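Local coordinates for protein putative alpha-L-fucosidase (Bacteroides thetaiotaomicron, PDB 4H41) that probably hydrolyses carbohydrate, perhaps releasing alpha-L-fucose from host glycans, although this activity remains putative, at residues G172-F177 with N227-G232; Q221-W226 with N259-D264. One frame throughout, in Å; residues are numbered along the deposited sequence.

Contact 1: G172-F177 with N227-G232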
ATOM      1  N   GLY B 172     -15.926 -14.166  28.928  1.00 28.43           N
ATOM      2  CA  GLY B 172     -16.967 -14.843  28.168  1.00 29.03           C
ATOM      3  C   GLY B 172     -16.543 -15.734  27.015  1.00 30.41           C
ATOM      4  O   GLY B 172     -17.411 -16.317  26.373  1.00 28.46           O
ATOM      5  N   ALA B 173     -15.235 -15.880  26.736  1.00 27.20           N
ATOM      6  CA  ALA B 173     -14.790 -16.667  25.567  1.00 25.60           C
ATOM      7  C   ALA B 173     -15.087 -18.151  25.698  1.00 26.81           C
ATOM      8  O   ALA B 173     -15.572 -18.759  24.739  1.00 25.60           O
ATOM      9  CB  ALA B 173     -13.307 -16.463  25.312  1.00 25.79           C
ATOM     10  N   ILE B 174     -14.812 -18.734  26.859  1.00 24.87           N
ATOM     11  CA  ILE B 174     -15.021 -20.176  27.039  1.00 25.02           C
ATOM     12  C   ILE B 174     -16.525 -20.497  26.880  1.00 28.69           C
ATOM     13  O   ILE B 174     -16.898 -21.395  26.131  1.00 25.60           O
ATOM     14  CB  ILE B 174     -14.442 -20.702  28.374  1.00 28.19           C
ATOM     15  CG1 ILE B 174     -12.909 -20.690  28.341  1.00 28.54           C
ATOM     16  CG2 ILE B 174     -14.942 -22.121  28.667  1.00 29.04           C
ATOM     17  CD1 ILE B 174     -12.231 -20.896  29.708  1.00 30.98           C
ATOM     18  N   ASP B 175     -17.371 -19.683  27.488  1.00 29.07           N
ATOM     19  CA  ASP B 175     -18.820 -19.843  27.399  1.00 29.14           C
ATOM     20  C   ASP B 175     -19.310 -19.622  25.975  1.00 30.15           C
ATOM     21  O   ASP B 175     -20.190 -20.341  25.500  1.00 28.60           O
ATOM     22  CB  ASP B 175     -19.542 -18.915  28.395  1.00 33.49           C
ATOM     23  CG  ASP B 175     -19.327 -19.394  29.838  1.00 51.69           C
ATOM     24  OD1 ASP B 175     -19.485 -20.624  30.095  1.00 53.75           O
ATOM     25  OD2 ASP B 175     -19.069 -18.559  30.705  1.00 56.37           O
ATOM     26  N   ALA B 176     -18.709 -18.648  25.286  1.00 28.87           N
ATOM     27  CA  ALA B 176     -19.102 -18.340  23.910  1.00 28.17           C
ATOM     28  C   ALA B 176     -18.757 -19.465  22.974  1.00 28.19           C
ATOM     29  O   ALA B 176     -19.585 -19.866  22.170  1.00 27.91           O
ATOM     30  CB  ALA B 176     -18.449 -17.052  23.442  1.00 28.61           C
ATOM     31  N   PHE B 177     -17.531 -19.958  23.047  1.00 24.52           N
ATOM     32  CA  PHE B 177     -17.076 -21.059  22.200  1.00 22.96           C
ATOM     33  C   PHE B 177     -17.890 -22.312  22.473  1.00 24.88           C
ATOM     34  O   PHE B 177     -18.255 -23.013  21.533  1.00 24.94           O
ATOM     35  CB  PHE B 177     -15.575 -21.339  22.431  1.00 22.07           C
ATOM     36  CG  PHE B 177     -14.587 -20.295  21.958  1.00 21.84           C
ATOM     37  CD1 PHE B 177     -14.826 -19.554  20.810  1.00 24.94           C
ATOM     38  CD2 PHE B 177     -13.376 -20.123  22.603  1.00 24.46           C
ATOM     39  CE1 PHE B 177     -13.911 -18.597  20.377  1.00 26.20           C
ATOM     40  CE2 PHE B 177     -12.432 -19.222  22.117  1.00 24.85           C
ATOM     41  CZ  PHE B 177     -12.716 -18.450  21.034  1.00 22.47           C
ATOM     42  N   ASN B 227      -4.467 -23.930  28.283  1.00 20.87           N
ATOM     43  CA  ASN B 227      -4.843 -25.177  28.959  1.00 22.06           C
ATOM     44  C   ASN B 227      -6.260 -25.038  29.506  1.00 25.36           C
ATOM     45  O   ASN B 227      -7.101 -25.926  29.341  1.00 25.49           O
ATOM     46  CB  ASN B 227      -3.849 -25.489  30.082  1.00 29.99           C
ATOM     47  CG  ASN B 227      -4.174 -26.730  30.811  1.00 39.36           C
ATOM     48  OD1 ASN B 227      -4.191 -27.805  30.215  1.00 28.80           O
ATOM     49  ND2 ASN B 227      -4.458 -26.631  32.103  1.00 35.17           N
ATOM     50  N   GLU B 228      -6.563 -23.877  30.105  1.00 23.42           N
ATOM     51  CA  GLU B 228      -7.903 -23.626  30.637  1.00 25.25           C
ATOM     52  C   GLU B 228      -8.944 -23.503  29.528  1.00 26.12           C
ATOM     53  O   GLU B 228     -10.060 -24.003  29.673  1.00 24.86           O
ATOM     54  CB  GLU B 228      -7.929 -22.329  31.468  1.00 28.28           C
ATOM     55  CG  GLU B 228      -7.124 -22.430  32.746  1.00 48.81           C
ATOM     56  CD  GLU B 228      -7.319 -21.283  33.720  1.00 89.96           C
ATOM     57  OE1 GLU B 228      -8.472 -21.073  34.160  1.00 91.92           O
ATOM     58  OE2 GLU B 228      -6.316 -20.626  34.081  1.00 90.46           O
ATOM     59  N   ILE B 229      -8.600 -22.826  28.441  1.00 21.75           N
ATOM     60  CA  ILE B 229      -9.544 -22.639  27.344  1.00 22.03           C
ATOM     61  C   ILE B 229      -9.844 -23.977  26.706  1.00 22.53           C
ATOM     62  O   ILE B 229     -11.017 -24.324  26.587  1.00 21.35           O
ATOM     63  CB  ILE B 229      -9.048 -21.589  26.316  1.00 23.88           C
ATOM     64  CG1 ILE B 229      -9.047 -20.215  26.968  1.00 25.97           C
ATOM     65  CG2 ILE B 229      -9.920 -21.587  25.078  1.00 22.66           C
ATOM     66  CD1 ILE B 229      -8.088 -19.259  26.329  1.00 26.75           C
ATOM     67  N   PHE B 230      -8.803 -24.737  26.335  1.00 21.21           N
ATOM     68  CA  PHE B 230      -9.013 -26.040  25.694  1.00 20.78           C
ATOM     69  C   PHE B 230      -9.767 -27.012  26.603  1.00 24.54           C
ATOM     70  O   PHE B 230     -10.673 -27.664  26.111  1.00 22.64           O
ATOM     71  CB  PHE B 230      -7.737 -26.641  25.187  1.00 23.27           C
ATOM     72  CG  PHE B 230      -7.089 -25.893  24.047  1.00 24.60           C
ATOM     73  CD1 PHE B 230      -7.852 -25.227  23.086  1.00 26.98           C
ATOM     74  CD2 PHE B 230      -5.723 -25.828  23.945  1.00 32.61           C
ATOM     75  CE1 PHE B 230      -7.232 -24.548  22.036  1.00 29.42           C
ATOM     76  CE2 PHE B 230      -5.116 -25.116  22.916  1.00 35.44           C
ATOM     77  CZ  PHE B 230      -5.875 -24.526  21.947  1.00 31.24           C
ATOM     78  N   ASP B 231      -9.530 -26.974  27.923  1.00 22.17           N
ATOM     79  CA  ASP B 231     -10.289 -27.783  28.882  1.00 21.94           C
ATOM     80  C   ASP B 231     -11.785 -27.489  28.778  1.00 25.96           C
ATOM     81  O   ASP B 231     -12.598 -28.421  28.835  1.00 25.47           O
ATOM     82  CB  ASP B 231      -9.790 -27.528  30.314  1.00 23.68           C
ATOM     83  CG  ASP B 231     -10.461 -28.431  31.336  1.00 31.28           C
ATOM     84  OD1 ASP B 231     -10.424 -29.662  31.155  1.00 29.22           O
ATOM     85  OD2 ASP B 231     -11.153 -27.907  32.216  1.00 34.90           O
ATOM     86  N   GLY B 232     -12.142 -26.218  28.617  1.00 23.78           N
ATOM     87  CA  GLY B 232     -13.532 -25.803  28.516  1.00 23.80           C
ATOM     88  C   GLY B 232     -14.212 -26.019  27.179  1.00 26.82           C
ATOM     89  O   GLY B 232     -15.425 -26.207  27.148  1.00 27.31           O
TER
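With CG1 anti to the carbonyl carbon (chi1 -70°) and CD1 carried outward by an extended second torsion (chi2 167°), Ile174 reaches across to the backbone of Glu228 and Ile229. The same first torsion sets its other branch, CG2, against Gly232. The beta-branched side chain thus touches two turns of the opposing helix at once. Its CD1 lies 3.8 Å from Glu228 O and 4.0 Å from Ile229 CA, while CG2 comes within 3.9 Å of Gly232 CA. Between the side chains, Ile174 CG1 meets Ile229 CG1 at 4.1 Å as the two isoleucines cross obliquely. Ile229 CG2 lies at the edge of the Phe177 ring, near its plane and 4.5 Å from Phe177 CD2, a looser apolar contact; Phe177 sits one turn after Ile174. Glycine suits position 232 because a CB there would clash with Ile174 CG2, so the close approach of the two helices depends on a bare backbone. Segment 172-177 starts at the N-cap of helix 173-187, where Gly172 and Asp175 also line a pocket holding a polyether molecule. The helix segments run in the same general direction, with their axes 9.5 Å apart. Within the two segments no hydrogen bond crosses; just past them Arg178 NH1, on the same helix as Ile174, bonds to Gly232 O. Between the segments themselves contact is by van der Waals packing of Ile174 on Ile229 and on backbone, so it depends on fit and on Gly232 lacking a side chain.

Contact 2: Q221-W226 with N259-D264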
ATOM      1  N   GLN B 221       2.980 -18.742  30.319  1.00 22.94           N
ATOM      2  CA  GLN B 221       1.671 -18.090  30.548  1.00 22.28           C
ATOM      3  C   GLN B 221       0.691 -18.426  29.428  1.00 21.73           C
ATOM      4  O   GLN B 221      -0.485 -18.643  29.693  1.00 23.16           O
ATOM      5  CB  GLN B 221       1.847 -16.578  30.685  1.00 24.53           C
ATOM      6  CG  GLN B 221       0.618 -15.840  31.212  1.00 30.21           C
ATOM      7  CD  GLN B 221       0.138 -16.301  32.567  1.00 33.67           C
ATOM      8  OE1 GLN B 221       0.914 -16.737  33.430  1.00 31.59           O
ATOM      9  NE2 GLN B 221      -1.157 -16.249  32.782  1.00 30.15           N
ATOM     10  N   HIS B 222       1.164 -18.490  28.197  1.00 17.03           N
ATOM     11  CA  HIS B 222       0.336 -18.890  27.060  1.00 18.33           C
ATOM     12  C   HIS B 222      -0.204 -20.300  27.302  1.00 21.23           C
ATOM     13  O   HIS B 222      -1.384 -20.520  27.165  1.00 20.93           O
ATOM     14  CB  HIS B 222       1.171 -18.842  25.781  1.00 18.10           C
ATOM     15  CG  HIS B 222       0.495 -19.402  24.571  1.00 19.43           C
ATOM     16  ND1 HIS B 222      -0.323 -18.616  23.771  1.00 19.05           N
ATOM     17  CD2 HIS B 222       0.578 -20.641  24.038  1.00 20.20           C
ATOM     18  CE1 HIS B 222      -0.718 -19.400  22.786  1.00 19.55           C
ATOM     19  NE2 HIS B 222      -0.211 -20.639  22.916  1.00 20.68           N
ATOM     20  N   GLU B 223       0.660 -21.237  27.749  1.00 21.71           N
ATOM     21  CA  GLU B 223       0.218 -22.615  27.996  1.00 19.31           C
ATOM     22  C   GLU B 223      -0.808 -22.651  29.127  1.00 21.14           C
ATOM     23  O   GLU B 223      -1.786 -23.402  29.076  1.00 20.61           O
ATOM     24  CB  GLU B 223       1.408 -23.517  28.326  1.00 21.12           C
ATOM     25  CG  GLU B 223       1.010 -24.954  28.582  1.00 27.29           C
ATOM     26  CD  GLU B 223       2.170 -25.896  28.841  1.00 44.33           C
ATOM     27  OE1 GLU B 223       3.329 -25.445  28.749  1.00 37.28           O
ATOM     28  OE2 GLU B 223       1.916 -27.061  29.218  1.00 47.20           O
ATOM     29  N   LYS B 224      -0.570 -21.894  30.163  1.00 19.44           N
ATOM     30  CA  LYS B 224      -1.481 -21.878  31.304  1.00 20.34           C
ATOM     31  C   LYS B 224      -2.868 -21.439  30.889  1.00 24.19           C
ATOM     32  O   LYS B 224      -3.871 -22.084  31.240  1.00 24.65           O
ATOM     33  CB  LYS B 224      -0.932 -20.948  32.385  1.00 22.08           C
ATOM     34  CG  LYS B 224      -1.843 -20.854  33.616  1.00 31.53           C
ATOM     35  CD  LYS B 224      -1.297 -19.876  34.629  1.00 49.25           C
ATOM     36  CE  LYS B 224      -2.179 -19.787  35.879  1.00 59.64           C
ATOM     37  NZ  LYS B 224      -3.368 -18.898  35.708  1.00 81.27           N
ATOM     38  N   GLU B 225      -2.946 -20.376  30.135  1.00 19.85           N
ATOM     39  CA  GLU B 225      -4.247 -19.852  29.755  1.00 20.62           C
ATOM     40  C   GLU B 225      -4.961 -20.743  28.728  1.00 23.33           C
ATOM     41  O   GLU B 225      -6.152 -20.990  28.857  1.00 22.53           O
ATOM     42  CB  GLU B 225      -4.130 -18.414  29.232  1.00 21.89           C
ATOM     43  CG  GLU B 225      -3.662 -17.457  30.330  1.00 24.14           C
ATOM     44  CD  GLU B 225      -3.560 -15.987  29.972  1.00 32.19           C
ATOM     45  OE1 GLU B 225      -4.038 -15.589  28.887  1.00 25.01           O
ATOM     46  OE2 GLU B 225      -2.953 -15.222  30.759  1.00 27.24           O
ATOM     47  N   TRP B 226      -4.233 -21.252  27.747  1.00 19.91           N
ATOM     48  CA  TRP B 226      -4.837 -22.086  26.724  1.00 18.83           C
ATOM     49  C   TRP B 226      -5.155 -23.475  27.236  1.00 22.36           C
ATOM     50  O   TRP B 226      -6.109 -24.084  26.763  1.00 21.84           O
ATOM     51  CB  TRP B 226      -3.984 -22.089  25.463  1.00 16.11           C
ATOM     52  CG  TRP B 226      -4.249 -20.838  24.702  1.00 17.24           C
ATOM     53  CD1 TRP B 226      -3.563 -19.658  24.777  1.00 20.14           C
ATOM     54  CD2 TRP B 226      -5.411 -20.575  23.910  1.00 16.94           C
ATOM     55  NE1 TRP B 226      -4.207 -18.692  24.043  1.00 19.90           N
ATOM     56  CE2 TRP B 226      -5.348 -19.226  23.506  1.00 21.49           C
ATOM     57  CE3 TRP B 226      -6.496 -21.363  23.490  1.00 18.64           C
ATOM     58  CZ2 TRP B 226      -6.292 -18.662  22.635  1.00 21.07           C
ATOM     59  CZ3 TRP B 226      -7.439 -20.801  22.646  1.00 21.25           C
ATOM     60  CH2 TRP B 226      -7.357 -19.461  22.257  1.00 22.45           C
ATOM     61  N   ASN B 259       1.605 -25.715  21.683  1.00 18.18           N
ATOM     62  CA  ASN B 259       0.283 -25.783  21.078  1.00 18.69           C
ATOM     63  C   ASN B 259      -0.067 -27.245  20.678  1.00 21.80           C
ATOM     64  O   ASN B 259      -1.190 -27.684  20.895  1.00 20.16           O
ATOM     65  CB  ASN B 259       0.168 -24.821  19.903  1.00 17.57           C
ATOM     66  CG  ASN B 259       0.129 -23.388  20.337  1.00 20.24           C
ATOM     67  OD1 ASN B 259      -0.075 -23.094  21.520  1.00 17.98           O
ATOM     68  ND2 ASN B 259       0.305 -22.480  19.400  1.00 18.63           N
ATOM     69  N   LYS B 260       0.921 -28.017  20.285  1.00 19.24           N
ATOM     70  CA  LYS B 260       0.719 -29.427  19.912  1.00 18.35           C
ATOM     71  C   LYS B 260       0.494 -30.270  21.170  1.00 21.92           C
ATOM     72  O   LYS B 260      -0.411 -31.123  21.207  1.00 20.40           O
ATOM     73  CB  LYS B 260       1.905 -29.916  19.063  1.00 18.81           C
ATOM     74  CG  LYS B 260       1.885 -31.393  18.725  1.00 20.62           C
ATOM     75  CD  LYS B 260       0.765 -31.842  17.862  1.00 29.73           C
ATOM     76  CE  LYS B 260       0.982 -33.315  17.537  1.00 31.84           C
ATOM     77  NZ  LYS B 260      -0.271 -34.065  17.520  1.00 28.81           N
ATOM     78  N   LYS B 261       1.248 -29.992  22.213  1.00 19.34           N
ATOM     79  CA  LYS B 261       1.100 -30.663  23.520  1.00 20.31           C
ATOM     80  C   LYS B 261      -0.332 -30.473  24.083  1.00 21.48           C
ATOM     81  O   LYS B 261      -0.961 -31.423  24.555  1.00 19.77           O
ATOM     82  CB  LYS B 261       2.127 -30.084  24.495  1.00 21.37           C
ATOM     83  CG  LYS B 261       2.047 -30.733  25.899  1.00 30.75           C
ATOM     84  CD  LYS B 261       3.227 -30.375  26.771  1.00 46.98           C
ATOM     85  CE  LYS B 261       3.433 -28.900  26.959  1.00 65.04           C
ATOM     86  NZ  LYS B 261       4.291 -28.601  28.151  1.00 80.82           N
ATOM     87  N   LEU B 262      -0.813 -29.205  24.062  1.00 17.06           N
ATOM     88  CA  LEU B 262      -2.195 -28.876  24.469  1.00 17.95           C
ATOM     89  C   LEU B 262      -3.248 -29.550  23.605  1.00 22.32           C
ATOM     90  O   LEU B 262      -4.185 -30.160  24.144  1.00 21.98           O
ATOM     91  CB  LEU B 262      -2.395 -27.370  24.458  1.00 18.78           C
ATOM     92  CG  LEU B 262      -1.654 -26.604  25.538  1.00 25.71           C
ATOM     93  CD1 LEU B 262      -1.798 -25.142  25.351  1.00 27.84           C
ATOM     94  CD2 LEU B 262      -2.117 -27.024  26.889  1.00 32.08           C
ATOM     95  N   ALA B 263      -3.076 -29.536  22.289  1.00 20.56           N
ATOM     96  CA  ALA B 263      -4.021 -30.252  21.420  1.00 21.53           C
ATOM     97  C   ALA B 263      -4.075 -31.735  21.756  1.00 22.15           C
ATOM     98  O   ALA B 263      -5.166 -32.306  21.878  1.00 22.30           O
ATOM     99  CB  ALA B 263      -3.629 -30.071  19.958  1.00 22.23           C
ATOM    100  N   ASP B 264      -2.912 -32.356  21.961  1.00 18.51           N
ATOM    101  CA  ASP B 264      -2.854 -33.781  22.310  1.00 17.72           C
ATOM    102  C   ASP B 264      -3.524 -34.080  23.653  1.00 22.59           C
ATOM    103  O   ASP B 264      -4.238 -35.071  23.769  1.00 22.88           O
ATOM    104  CB  ASP B 264      -1.419 -34.270  22.336  1.00 19.23           C
ATOM    105  CG  ASP B 264      -0.799 -34.389  20.954  1.00 23.20           C
ATOM    106  OD1 ASP B 264      -1.543 -34.217  19.935  1.00 26.11           O
ATOM    107  OD2 ASP B 264       0.420 -34.595  20.879  1.00 26.15           O
TER
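Glu223 and Lys261 form a salt bridge over the seam between two nearly parallel helices, and the glutamate can be followed outward from its backbone. CB leads into an extended chain, with CG anti to the backbone N (chi1 -180°). CG passes obliquely by Leu262, 4.1 Å from its CD2. Further out, the carboxylate carbon CD lies 3.8 Å from Lys261 CE. At the tip OE2 accepts Lys261 NZ at 3.0 Å on its syn side, the donor standing well out of the carboxylate plane, whereas OE1 has a longer, weak bond to the same nitrogen. The lysine arrives at about a right angle, bent at its third torsion. Glutamate suits this place because its methylenes can lie against a leucine while its charge reaches the more exposed side, where Lys261 lies. Shortening this residue to an alanine would probably leave the Lys261 ammonium without its carboxylate mate and uncover the flank of Leu262.

Deeper down, Leu262 turns CD1 to Trp226 CB, 3.8 Å away, so the branched apolar side chain packs between the helices. On the inner side His222 NE2 donates to Asn259 OD1 at 2.8 Å, close to the ring plane and on a lone pair in the carbonyl plane, so these two buried atoms satisfy each other. Trp226 CD1 lies 3.4 Å above one face of the His222 imidazole, offset toward the ring's edge, and together with the NE2 bond this is likely to limit how the ring can turn; the indole NE1 is bonded to Ser167 O. A buried histidine-asparagine hydrogen bond, leucine packing in the middle and an ion pair on the exposed side join helices 219-233 and 252-266, successive members of the helical layer that surrounds a TIM barrel.

In the fold
Both contacts belong to the outer helical layer of the eight-stranded parallel barrel, each centred about 19 Å from the centre of the chain. Helix 219-233 is common to them: its later part meets helix 173-187 in contact 1, and its earlier part meets helix 252-266 in contact 2. In chain order the three helices alternate with strands 193-195 and 239-243, and the contacts join neighbouring helices of the layer. Along the chain the segments alternate, in the order 172-177, 221-226, 227-232, 259-264. With centres 12 Å apart the interfaces merge, Phe230 CD2 lying 3.7 Å from Leu262 CB. Together they link three neighbouring helices side by side around the barrel.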